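Local coordinates for putative xylanase (PDB 2P1G), which is of unknown function but may be a hydrolase acting on glycosyl bonds, possibly one that takes part in xylan degradation, at residues P20-T25 with C38-C43; L89-D94 with P185-S190; L119-M124 with K149-K154; T181-G186 with S230-R235. All coordinates share one frame; numbering follows the deposited sequence.

Overall arrangement
Contacts 2 and 4 are buried, contact 3 is partly so, and contact 1 lies at the surface, its centre about 18 Å from that of contact 2. Contacts 2 and 4 share P185 and G186: contact 4 pairs strand 177-182 with strand 231-238, and contact 2 sets the turn leading into strand 189-198 against the start of helix 92-101. Contact 3 touches both through G186 O, which takes probable hydrogen bonds from S122 N and Y123 N. The chemistry varies with place: waters and a salt bridge outside in contact 1, a carboxylate on a helix start in contact 2, main-chain bonds with leucines in contact 3, threonine hydroxyls in contact 4.

Contact 1 of 4, residues P20-T25 with C38-C43; sequences PYKAGT and CDEVDC
V41 O is gripped by two neighbours in P20-T25. K22 N donates to V41 O at 2.8 Å, and Y21 CA makes a C-H...O contact with V41 O at 3.1 Å. The same oxygen sits over one face of the Y21 ring, offset toward the rim. On the other side of the bridge V41 N donates to P20 O at 3.1 Å, within the carbonyl plane, which makes Y21-V41 a single beta bridge between two loops. With CG anti to the backbone N (chi1 -176°), Y21 carries its ring past V41 to D42, where CE1 comes 3.6 Å from D42 CA. K22 and E40 run side by side, pointing the same way, and end in a long salt bridge, K22 NZ to E40 OE2 at 3.6 Å; E40 OE1 turns to N37. T25 CG2 lies 3.4 Å from E40 O, close to E40 CB as well. A water accepts from T25 N and donates to K22 O and D42 OD2, linking the two segments. D42 OD1 bonds T45 N, so D42 is the N-cap of helix 43-54. C43 is that helix's first residue, consistent with the peptidase CA clan, whose folds typically place a cysteine at a helix start.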
loop_
_atom_site.group_PDB
_atom_site.type_symbol
_atom_site.label_atom_id
_atom_site.label_comp_id
_atom_site.label_asym_id
_atom_site.label_seq_id
_atom_site.Cartn_x
_atom_site.Cartn_y
_atom_site.Cartn_z
ATOM N N PRO A 20 13.154 -11.085 3.692
ATOM C CA PRO A 20 12.455 -11.216 4.965
ATOM C C PRO A 20 11.480 -10.080 5.220
ATOM O O PRO A 20 11.750 -8.947 4.846
ATOM C CB PRO A 20 13.587 -11.153 6.002
ATOM C CG PRO A 20 14.821 -11.538 5.251
ATOM C CD PRO A 20 14.623 -11.052 3.853
ATOM N N TYR A 21 10.360 -10.408 5.851
ATOM C CA TYR A 21 9.425 -9.424 6.361
ATOM C C TYR A 21 9.892 -8.905 7.714
ATOM O O TYR A 21 10.351 -9.678 8.561
ATOM C CB TYR A 21 8.056 -10.060 6.511
ATOM C CG TYR A 21 6.976 -9.111 6.952
ATOM C CD1 TYR A 21 6.058 -8.622 6.039
ATOM C CD2 TYR A 21 6.857 -8.712 8.291
ATOM C CE1 TYR A 21 5.081 -7.768 6.422
ATOM C CE2 TYR A 21 5.854 -7.835 8.685
ATOM C CZ TYR A 21 4.973 -7.381 7.736
ATOM O OH TYR A 21 3.959 -6.516 8.078
ATOM N N LYS A 22 9.794 -7.591 7.909
ATOM C CA LYS A 22 10.047 -6.995 9.218
ATOM C C LYS A 22 9.218 -5.721 9.342
ATOM O O LYS A 22 9.245 -4.877 8.449
ATOM C CB LYS A 22 11.532 -6.679 9.392
ATOM C CG LYS A 22 11.868 -5.857 10.651
ATOM C CD LYS A 22 12.451 -6.677 11.750
ATOM C CE LYS A 22 13.184 -5.781 12.759
ATOM N NZ LYS A 22 14.678 -5.779 12.583
ATOM N N ALA A 23 8.452 -5.611 10.421
ATOM C CA ALA A 23 7.658 -4.416 10.656
ATOM C C ALA A 23 8.530 -3.355 11.322
ATOM O O ALA A 23 9.499 -3.671 12.024
ATOM C CB ALA A 23 6.424 -4.730 11.525
ATOM N N GLY A 24 8.201 -2.094 11.095
ATOM C CA GLY A 24 8.899 -1.022 11.782
ATOM C C GLY A 24 10.260 -0.608 11.258
ATOM O O GLY A 24 10.984 0.126 11.945
ATOM N N THR A 25 10.609 -1.019 10.041
ATOM C CA THR A 25 11.896 -0.639 9.458
ATOM C C THR A 25 12.044 0.866 9.297
ATOM O O THR A 25 13.164 1.366 9.220
ATOM C CB THR A 25 12.170 -1.294 8.072
ATOM O OG1 THR A 25 11.126 -0.950 7.143
ATOM C CG2 THR A 25 12.255 -2.844 8.192
ATOM N N CYS A 38 15.986 -2.173 1.673
ATOM C CA CYS A 38 15.447 -3.162 0.743
ATOM C C CYS A 38 15.708 -4.597 1.194
ATOM O O CYS A 38 15.265 -5.547 0.544
ATOM C CB CYS A 38 16.007 -2.919 -0.659
ATOM S SG CYS A 38 15.461 -1.362 -1.419
ATOM N N ASP A 39 16.410 -4.737 2.318
ATOM C CA ASP A 39 16.774 -6.034 2.893
ATOM C C ASP A 39 15.721 -6.629 3.829
ATOM O O ASP A 39 15.737 -7.836 4.080
ATOM C CB ASP A 39 18.088 -5.898 3.673
ATOM C CG ASP A 39 19.232 -5.382 2.806
ATOM O OD1 ASP A 39 19.329 -5.789 1.619
ATOM O OD2 ASP A 39 20.033 -4.573 3.320
ATOM N N GLU A 40 14.874 -5.758 4.391
ATOM C CA GLU A 40 13.795 -6.137 5.301
ATOM C C GLU A 40 12.619 -5.230 4.973
ATOM O O GLU A 40 12.758 -4.002 4.995
ATOM C CB GLU A 40 14.201 -5.875 6.753
ATOM C CG GLU A 40 15.549 -6.432 7.132
ATOM C CD GLU A 40 15.997 -5.956 8.486
ATOM O OE1 GLU A 40 16.383 -4.765 8.615
ATOM O OE2 GLU A 40 15.951 -6.788 9.422
ATOM N N VAL A 41 11.473 -5.816 4.667
ATOM C CA VAL A 41 10.346 -5.022 4.186
ATOM C C VAL A 41 9.049 -5.392 4.887
ATOM O O VAL A 41 8.932 -6.472 5.492
ATOM C CB VAL A 41 10.155 -5.182 2.645
ATOM C CG1 VAL A 41 11.370 -4.698 1.883
ATOM C CG2 VAL A 41 9.814 -6.653 2.259
ATOM N N ASP A 42 8.065 -4.499 4.796
ATOM C CA ASP A 42 6.682 -4.837 5.158
ATOM C C ASP A 42 5.776 -4.711 3.928
ATOM O O ASP A 42 6.262 -4.477 2.820
ATOM C CB ASP A 42 6.176 -4.023 6.366
ATOM C CG ASP A 42 6.167 -2.514 6.119
ATOM O OD1 ASP A 42 5.774 -2.089 5.012
ATOM O OD2 ASP A 42 6.505 -1.748 7.061
ATOM N N CYS A 43 4.469 -4.882 4.101
ATOM C CA CYS A 43 3.620 -4.927 2.921
ATOM C C CYS A 43 3.683 -3.627 2.094
ATOM O O CYS A 43 3.614 -3.651 0.865
ATOM C CB CYS A 43 2.199 -5.327 3.304
ATOM S SG CYS A 43 1.178 -4.006 3.887
HETATM O O HOH W 1 2.564 -5.061 6.703
HETATM O O HOH W 2 8.964 -2.263 7.996
HETATM O O HOH W 3 5.718 -1.820 9.698
HETATM O O HOH W 4 11.587 -1.383 4.562
#

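Contact 2 of 4, residues L89-D94 with P185-S190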
loop_
_atom_site.group_PDB
_atom_site.type_symbol
_atom_site.label_atom_id
_atom_site.label_comp_id
_atom_site.label_asym_id
_atom_site.label_seq_id
_atom_site.Cartn_x
_atom_site.Cartn_y
_atom_site.Cartn_z
ATOM N N LEU A 89 3.167 8.881 4.613
ATOM C CA LEU A 89 1.802 8.515 4.298
ATOM C C LEU A 89 1.473 7.164 4.925
ATOM O O LEU A 89 1.786 6.100 4.353
ATOM C CB LEU A 89 1.607 8.483 2.781
ATOM C CG LEU A 89 1.678 9.867 2.137
ATOM C CD1 LEU A 89 2.167 9.746 0.706
ATOM C CD2 LEU A 89 0.331 10.591 2.221
ATOM N N HIS A 90 0.875 7.211 6.110
ATOM C CA HIS A 90 0.578 5.999 6.888
ATOM C C HIS A 90 -0.708 5.309 6.481
ATOM O O HIS A 90 -0.761 4.082 6.442
ATOM C CB HIS A 90 0.498 6.369 8.367
ATOM C CG HIS A 90 1.744 7.024 8.872
ATOM N ND1 HIS A 90 2.937 6.343 8.981
ATOM C CD2 HIS A 90 1.989 8.290 9.284
ATOM C CE1 HIS A 90 3.864 7.165 9.436
ATOM N NE2 HIS A 90 3.318 8.354 9.614
ATOM N N TYR A 91 -1.766 6.070 6.223
ATOM C CA TYR A 91 -2.987 5.418 5.744
ATOM C C TYR A 91 -2.864 5.187 4.257
ATOM O O TYR A 91 -2.566 6.105 3.510
ATOM C CB TYR A 91 -4.204 6.293 5.989
ATOM C CG TYR A 91 -4.682 6.269 7.423
ATOM C CD1 TYR A 91 -5.455 5.204 7.903
ATOM C CD2 TYR A 91 -4.349 7.288 8.292
ATOM C CE1 TYR A 91 -5.898 5.174 9.220
ATOM C CE2 TYR A 91 -4.794 7.274 9.609
ATOM C CZ TYR A 91 -5.562 6.223 10.059
ATOM O OH TYR A 91 -5.992 6.217 11.353
ATOM N N ILE A 92 -3.139 3.966 3.830
ATOM C CA ILE A 92 -3.071 3.618 2.404
ATOM C C ILE A 92 -3.990 4.434 1.489
ATOM O O ILE A 92 -3.601 4.748 0.372
ATOM C CB ILE A 92 -3.147 2.104 2.212
ATOM C CG1 ILE A 92 -1.921 1.467 2.875
ATOM C CG2 ILE A 92 -3.160 1.738 0.731
ATOM C CD1 ILE A 92 -1.995 -0.054 3.003
ATOM N N SER A 93 -5.178 4.841 1.961
ATOM C CA SER A 93 -6.038 5.712 1.148
ATOM C C SER A 93 -5.318 6.986 0.820
ATOM O O SER A 93 -5.427 7.508 -0.274
ATOM C CB SER A 93 -7.350 6.074 1.857
ATOM O OG SER A 93 -8.139 4.907 2.000
ATOM N N ASP A 94 -4.587 7.496 1.804
ATOM C CA ASP A 94 -3.866 8.742 1.660
ATOM C C ASP A 94 -2.665 8.545 0.700
ATOM O O ASP A 94 -2.407 9.377 -0.178
ATOM C CB ASP A 94 -3.371 9.120 3.050
ATOM C CG ASP A 94 -3.079 10.587 3.202
ATOM O OD1 ASP A 94 -3.347 11.409 2.288
ATOM O OD2 ASP A 94 -2.560 10.923 4.291
ATOM N N PRO A 185 -12.882 -1.600 12.080
ATOM C CA PRO A 185 -13.021 -0.232 12.571
ATOM C C PRO A 185 -11.777 0.617 12.387
ATOM O O PRO A 185 -10.679 0.218 12.794
ATOM C CB PRO A 185 -13.312 -0.435 14.070
ATOM C CG PRO A 185 -14.078 -1.713 14.108
ATOM C CD PRO A 185 -13.398 -2.586 13.056
ATOM N N GLY A 186 -11.954 1.786 11.772
ATOM C CA GLY A 186 -10.934 2.831 11.791
ATOM C C GLY A 186 -9.912 2.758 10.687
ATOM O O GLY A 186 -9.034 3.601 10.610
ATOM N N LEU A 187 -10.050 1.754 9.820
ATOM C CA LEU A 187 -9.099 1.520 8.737
ATOM C C LEU A 187 -9.832 1.324 7.398
ATOM O O LEU A 187 -11.042 1.025 7.359
ATOM C CB LEU A 187 -8.234 0.266 9.031
ATOM C CG LEU A 187 -7.323 0.269 10.253
ATOM C CD1 LEU A 187 -6.773 -1.110 10.494
ATOM C CD2 LEU A 187 -6.165 1.237 10.016
ATOM N N ASP A 188 -9.057 1.507 6.331
ATOM C CA ASP A 188 -9.497 1.537 4.959
ATOM C C ASP A 188 -9.020 0.301 4.173
ATOM O O ASP A 188 -9.757 -0.297 3.397
ATOM C CB ASP A 188 -8.897 2.805 4.277
ATOM C CG ASP A 188 -7.359 3.076 4.614
ATOM O OD1 ASP A 188 -6.739 2.495 5.483
ATOM O OD2 ASP A 188 -6.769 3.944 3.977
ATOM N N VAL A 189 -7.758 -0.031 4.381
ATOM C CA VAL A 189 -7.049 -1.012 3.574
ATOM C C VAL A 189 -6.163 -1.716 4.582
ATOM O O VAL A 189 -5.503 -1.066 5.417
ATOM C CB VAL A 189 -6.168 -0.329 2.480
ATOM C CG1 VAL A 189 -5.176 -1.329 1.879
ATOM C CG2 VAL A 189 -7.031 0.337 1.386
ATOM N N SER A 190 -6.161 -3.042 4.554
ATOM C CA SER A 190 -5.396 -3.787 5.528
ATOM C C SER A 190 -4.061 -4.255 4.967
ATOM O O SER A 190 -3.131 -4.508 5.725
ATOM C CB SER A 190 -6.195 -4.980 6.000
ATOM O OG SER A 190 -6.527 -5.779 4.904
HETATM O O HOH W 5 -4.276 2.082 5.849
#
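D188 points its carboxylate at S93 in the first turn of helix 92-101, joining that helix to the hairpin turn between antiparallel strands 177-182 and 189-198. Its CG lies between the backbone N and the carbonyl carbon (chi1 44°), which swings OD2 onto S93. There two donors share one oxygen: S93 N reaches D188 OD2 at 2.7 Å, nearly along the C-O axis, and S93 OG at 2.6 Å on the anti lone pair. The amide and hydroxyl of S93 hold OD2, and a water donates to OD1, so both oxygens are engaged. OD1 also faces Y91: D188 OD1 stands at the ring edge, in plane, 3.9 Å from Y91 CD1, with ring and carboxylate planes 67° apart. Farther along the ring, L187 crosses Y91 at about a right angle and brings its CD2 to 4.0 Å from CE1. The phenol end is held elsewhere, Y91 OH bonding E148 OE2 and M124 N. A second apolar contact joins I92 and V189, which also cross at about a right angle, and I92 CD1 meets V189 CG1 at 3.6 Å. The water bridges the segments, accepting from I92 N at 3.0 Å and donating to D188 OD1.

Contact 3 of 4, residues L119-M124 with K149-K154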
loop_
_atom_site.group_PDB
_atom_site.type_symbol
_atom_site.label_atom_id
_atom_site.label_comp_id
_atom_site.label_asym_id
_atom_site.label_seq_id
_atom_site.Cartn_x
_atom_site.Cartn_y
_atom_site.Cartn_z
ATOM N N LEU A 119 -14.814 6.368 3.156
ATOM C CA LEU A 119 -13.664 6.186 4.053
ATOM C C LEU A 119 -14.046 6.566 5.464
ATOM O O LEU A 119 -14.813 7.509 5.666
ATOM C CB LEU A 119 -12.460 7.004 3.592
ATOM C CG LEU A 119 -11.929 6.779 2.167
ATOM C CD1 LEU A 119 -10.779 7.707 1.957
ATOM C CD2 LEU A 119 -11.488 5.323 1.901
ATOM N N SER A 120 -13.512 5.826 6.434
ATOM C CA SER A 120 -13.687 6.153 7.845
ATOM C C SER A 120 -12.407 5.764 8.547
ATOM O O SER A 120 -12.218 4.592 8.895
ATOM C CB SER A 120 -14.876 5.410 8.464
ATOM O OG SER A 120 -15.103 5.884 9.798
ATOM N N LEU A 121 -11.524 6.754 8.708
ATOM C CA LEU A 121 -10.185 6.559 9.276
ATOM C C LEU A 121 -10.111 7.127 10.708
ATOM O O LEU A 121 -10.529 8.262 10.945
ATOM C CB LEU A 121 -9.159 7.260 8.398
ATOM C CG LEU A 121 -9.229 6.959 6.897
ATOM C CD1 LEU A 121 -8.256 7.821 6.150
ATOM C CD2 LEU A 121 -8.961 5.481 6.669
ATOM N N SER A 122 -9.566 6.343 11.641
ATOM C CA SER A 122 -9.467 6.768 13.035
ATOM C C SER A 122 -8.582 5.874 13.873
ATOM O O SER A 122 -8.373 6.157 15.050
ATOM C CB SER A 122 -10.859 6.866 13.690
ATOM O OG SER A 122 -11.573 5.629 13.658
ATOM N N TYR A 123 -8.054 4.810 13.276
ATOM C CA TYR A 123 -7.344 3.814 14.061
ATOM C C TYR A 123 -6.153 4.426 14.748
ATOM O O TYR A 123 -5.949 4.193 15.929
ATOM C CB TYR A 123 -6.884 2.635 13.216
ATOM C CG TYR A 123 -6.296 1.501 14.041
ATOM C CD1 TYR A 123 -7.078 0.426 14.444
ATOM C CD2 TYR A 123 -4.952 1.523 14.422
ATOM C CE1 TYR A 123 -6.513 -0.650 15.199
ATOM C CE2 TYR A 123 -4.391 0.487 15.196
ATOM C CZ TYR A 123 -5.178 -0.596 15.567
ATOM O OH TYR A 123 -4.613 -1.617 16.326
ATOM N N MET A 124 -5.345 5.191 14.018
ATOM C CA MET A 124 -4.099 5.673 14.593
ATOM C C MET A 124 -4.336 6.645 15.748
ATOM O O MET A 124 -3.692 6.543 16.789
ATOM C CB MET A 124 -3.214 6.331 13.518
ATOM C CG MET A 124 -2.745 5.378 12.412
ATOM S SD MET A 124 -1.564 6.162 11.257
ATOM C CE MET A 124 -0.069 6.180 12.272
ATOM N N LYS A 149 -9.625 13.168 9.605
ATOM C CA LYS A 149 -10.904 13.862 9.450
ATOM C C LYS A 149 -11.093 14.335 8.019
ATOM O O LYS A 149 -12.214 14.309 7.496
ATOM C CB LYS A 149 -11.027 15.049 10.421
ATOM C CG LYS A 149 -11.340 14.615 11.852
ATOM C CD LYS A 149 -11.619 15.815 12.785
ATOM C CE LYS A 149 -11.477 15.406 14.255
ATOM N NZ LYS A 149 -10.149 15.820 14.810
ATOM N N ALA A 150 -10.004 14.775 7.404
ATOM C CA ALA A 150 -10.055 15.346 6.057
ATOM C C ALA A 150 -10.314 14.266 5.016
ATOM O O ALA A 150 -10.876 14.556 3.974
ATOM C CB ALA A 150 -8.779 16.084 5.732
ATOM N N LEU A 151 -9.902 13.029 5.304
ATOM C CA LEU A 151 -10.161 11.899 4.401
ATOM C C LEU A 151 -11.476 11.171 4.673
ATOM O O LEU A 151 -12.089 10.616 3.753
ATOM C CB LEU A 151 -8.981 10.906 4.421
ATOM C CG LEU A 151 -7.828 11.246 3.466
ATOM C CD1 LEU A 151 -6.696 10.230 3.574
ATOM C CD2 LEU A 151 -8.323 11.316 2.025
ATOM N N SER A 152 -11.918 11.162 5.923
ATOM C CA SER A 152 -13.143 10.442 6.285
ATOM C C SER A 152 -14.377 11.082 5.659
ATOM O O SER A 152 -14.471 12.314 5.571
ATOM C CB SER A 152 -13.268 10.314 7.802
ATOM O OG SER A 152 -12.152 9.577 8.287
ATOM N N GLY A 153 -15.283 10.236 5.178
ATOM C CA GLY A 153 -16.497 10.684 4.491
ATOM C C GLY A 153 -16.333 10.762 2.982
ATOM O O GLY A 153 -17.329 10.877 2.258
ATOM N N LYS A 154 -15.094 10.715 2.498
ATOM C CA LYS A 154 -14.841 10.753 1.056
ATOM C C LYS A 154 -15.056 9.365 0.469
ATOM O O LYS A 154 -14.848 8.359 1.154
ATOM C CB LYS A 154 -13.416 11.195 0.737
ATOM C CG LYS A 154 -12.964 12.502 1.374
ATOM C CD LYS A 154 -13.480 13.721 0.669
ATOM C CE LYS A 154 -12.867 14.973 1.302
ATOM N NZ LYS A 154 -12.866 16.131 0.350
#
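L119, which gives this contact its largest share of buried surface, pairs its backbone with G153 and K154, the last two residues of a type II beta turn. The small antiparallel sheet of strands 116-118 and 155-157 thereby continues past one end, up to the C-terminus of helix 138-151. L119 N donates to K154 O at 2.8 Å, and L119 O accepts from G153 N, also at 2.8 Å. The chain leaves helix 138-151 through this turn, L151-K154, with K154 N bonded back to L151 O and G153 at positive phi. The L119 side chain lies against two carbonyl oxygens of the turn: CB is 3.6 Å from L151 O, and CG is 3.5 Å from K154 O. Beyond, L119 packs on S93 of helix 92-101. L121 points its side chain at the helix end, crossing L151 at a slant. One methyl does the touching, CD1 against L151 CB at 3.6 Å, and the L121 side chain also touches D188. S152, the first residue out of the helix, completes the contact with its hydroxyl. With OG turned away from its own carbonyl carbon (chi1 -61°), S152 suits two partners: the hydroxyl bonds E148 O, one turn back in the helix, and S152 OG accepts from L121 N at 2.9 Å.

Contact 4 of 4, residues T181-G186 with S230-R235; sequences TTNTPG and SLTGIR
Peptide carbonyls are the flat groups between T181-N183 and S230-G233, and three of the four bonds to them come from well above the carbonyl plane. S230 O takes T182 OG1 at 2.9 Å from 44° out of plane and N183 N at 3.0 Å from only 16°, two donors on one oxygen. T181 O likewise receives T232 N from above, at 2.9 Å, with L231 CA making a C-H...O contact beside it. T181 N reaches G233 O at 2.9 Å, again well off the plane. T182 and L231 form an antiparallel non-hydrogen-bonded pair where strand 177-182 meets strand 231-238. Side chains carry on the polar pattern: T181 and T232 cross at about a right angle, with OG1 to OG1 at 2.8 Å, and T232 OG1 also binds a water that donates to T182 O. T181 CG2 packs on R235 CG, while R235 NH2 forms a salt bridge with D107. T182 OG1, anti to the backbone N (chi1 -179°), donates to S230 O and accepts from T184 N, an ST turn. Its hydrogen is thus committed to S230, its oxygen to T184. With N183 N on the same S230 oxygen, the chains are linked one residue past strand 177-182, and the ST turn probably helps the chain bend into the hairpin turn.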
loop_
_atom_site.group_PDB
_atom_site.type_symbol
_atom_site.label_atom_id
_atom_site.label_comp_id
_atom_site.label_asym_id
_atom_site.label_seq_id
_atom_site.Cartn_x
_atom_site.Cartn_y
_atom_site.Cartn_z
ATOM N N THR A 181 -9.215 -4.039 0.659
ATOM C CA THR A 181 -10.069 -3.146 1.437
ATOM C C THR A 181 -10.665 -3.922 2.595
ATOM O O THR A 181 -10.851 -5.137 2.506
ATOM C CB THR A 181 -11.198 -2.477 0.580
ATOM O OG1 THR A 181 -11.993 -3.477 -0.060
ATOM C CG2 THR A 181 -10.595 -1.583 -0.494
ATOM N N THR A 182 -10.958 -3.197 3.675
ATOM C CA THR A 182 -11.382 -3.810 4.930
ATOM C C THR A 182 -12.508 -2.990 5.558
ATOM O O THR A 182 -12.635 -1.787 5.287
ATOM C CB THR A 182 -10.186 -3.956 5.940
ATOM O OG1 THR A 182 -10.639 -4.582 7.151
ATOM C CG2 THR A 182 -9.556 -2.577 6.312
ATOM N N ASN A 183 -13.329 -3.655 6.376
ATOM C CA ASN A 183 -14.360 -2.953 7.147
ATOM C C ASN A 183 -14.009 -2.929 8.617
ATOM O O ASN A 183 -14.848 -2.607 9.464
ATOM C CB ASN A 183 -15.734 -3.603 6.934
ATOM C CG ASN A 183 -15.748 -5.077 7.274
ATOM O OD1 ASN A 183 -14.879 -5.594 8.008
ATOM N ND2 ASN A 183 -16.795 -5.767 6.797
ATOM N N THR A 184 -12.768 -3.270 8.934
ATOM C CA THR A 184 -12.354 -3.255 10.340
ATOM C C THR A 184 -12.392 -1.810 10.839
ATOM O O THR A 184 -12.051 -0.880 10.090
ATOM C CB THR A 184 -10.983 -3.946 10.543
ATOM O OG1 THR A 184 -10.802 -4.270 11.932
ATOM C CG2 THR A 184 -9.837 -3.083 10.050
ATOM N N PRO A 185 -12.882 -1.600 12.080
ATOM C CA PRO A 185 -13.021 -0.232 12.571
ATOM C C PRO A 185 -11.777 0.617 12.387
ATOM O O PRO A 185 -10.679 0.218 12.794
ATOM C CB PRO A 185 -13.312 -0.435 14.070
ATOM C CG PRO A 185 -14.078 -1.713 14.108
ATOM C CD PRO A 185 -13.398 -2.586 13.056
ATOM N N GLY A 186 -11.954 1.786 11.772
ATOM C CA GLY A 186 -10.934 2.831 11.791
ATOM C C GLY A 186 -9.912 2.758 10.687
ATOM O O GLY A 186 -9.034 3.601 10.610
ATOM N N SER A 230 -13.307 -9.788 7.501
ATOM C CA SER A 230 -12.954 -8.357 7.566
ATOM C C SER A 230 -12.511 -7.751 6.221
ATOM O O SER A 230 -12.439 -6.531 6.094
ATOM C CB SER A 230 -11.871 -8.120 8.620
ATOM O OG SER A 230 -10.610 -8.643 8.208
ATOM N N LEU A 231 -12.212 -8.596 5.230
ATOM C CA LEU A 231 -11.889 -8.088 3.899
ATOM C C LEU A 231 -13.146 -7.914 3.053
ATOM O O LEU A 231 -14.041 -8.758 3.072
ATOM C CB LEU A 231 -10.893 -9.004 3.191
ATOM C CG LEU A 231 -9.522 -9.077 3.865
ATOM C CD1 LEU A 231 -8.561 -9.948 3.051
ATOM C CD2 LEU A 231 -8.925 -7.672 4.141
ATOM N N THR A 232 -13.213 -6.814 2.313
ATOM C CA THR A 232 -14.422 -6.519 1.570
ATOM C C THR A 232 -14.224 -6.538 0.059
ATOM O O THR A 232 -15.201 -6.690 -0.684
ATOM C CB THR A 232 -15.026 -5.175 1.991
ATOM O OG1 THR A 232 -14.073 -4.129 1.759
ATOM C CG2 THR A 232 -15.418 -5.193 3.496
ATOM N N GLY A 233 -12.983 -6.368 -0.409
ATOM C CA GLY A 233 -12.783 -6.159 -1.842
ATOM C C GLY A 233 -11.386 -5.673 -2.132
ATOM O O GLY A 233 -10.477 -5.855 -1.292
ATOM N N ILE A 234 -11.186 -5.104 -3.323
ATOM C CA ILE A 234 -9.907 -4.557 -3.687
ATOM C C ILE A 234 -10.006 -3.230 -4.416
ATOM O O ILE A 234 -11.040 -2.907 -5.015
ATOM C CB ILE A 234 -9.087 -5.541 -4.572
ATOM C CG1 ILE A 234 -9.854 -5.908 -5.841
ATOM C CG2 ILE A 234 -8.686 -6.813 -3.752
ATOM C CD1 ILE A 234 -8.994 -6.752 -6.903
ATOM N N ARG A 235 -8.932 -2.459 -4.332
ATOM C CA ARG A 235 -8.724 -1.363 -5.260
ATOM C C ARG A 235 -7.552 -1.772 -6.151
ATOM O O ARG A 235 -6.620 -2.456 -5.698
ATOM C CB ARG A 235 -8.393 -0.065 -4.510
ATOM C CG ARG A 235 -9.541 0.374 -3.555
ATOM C CD ARG A 235 -9.180 1.726 -2.901
ATOM N NE ARG A 235 -9.012 2.820 -3.868
ATOM C CZ ARG A 235 -8.614 4.035 -3.511
ATOM N NH1 ARG A 235 -8.335 4.277 -2.229
ATOM N NH2 ARG A 235 -8.500 5.003 -4.410
HETATM O O HOH W 6 -14.546 -1.665 2.621
#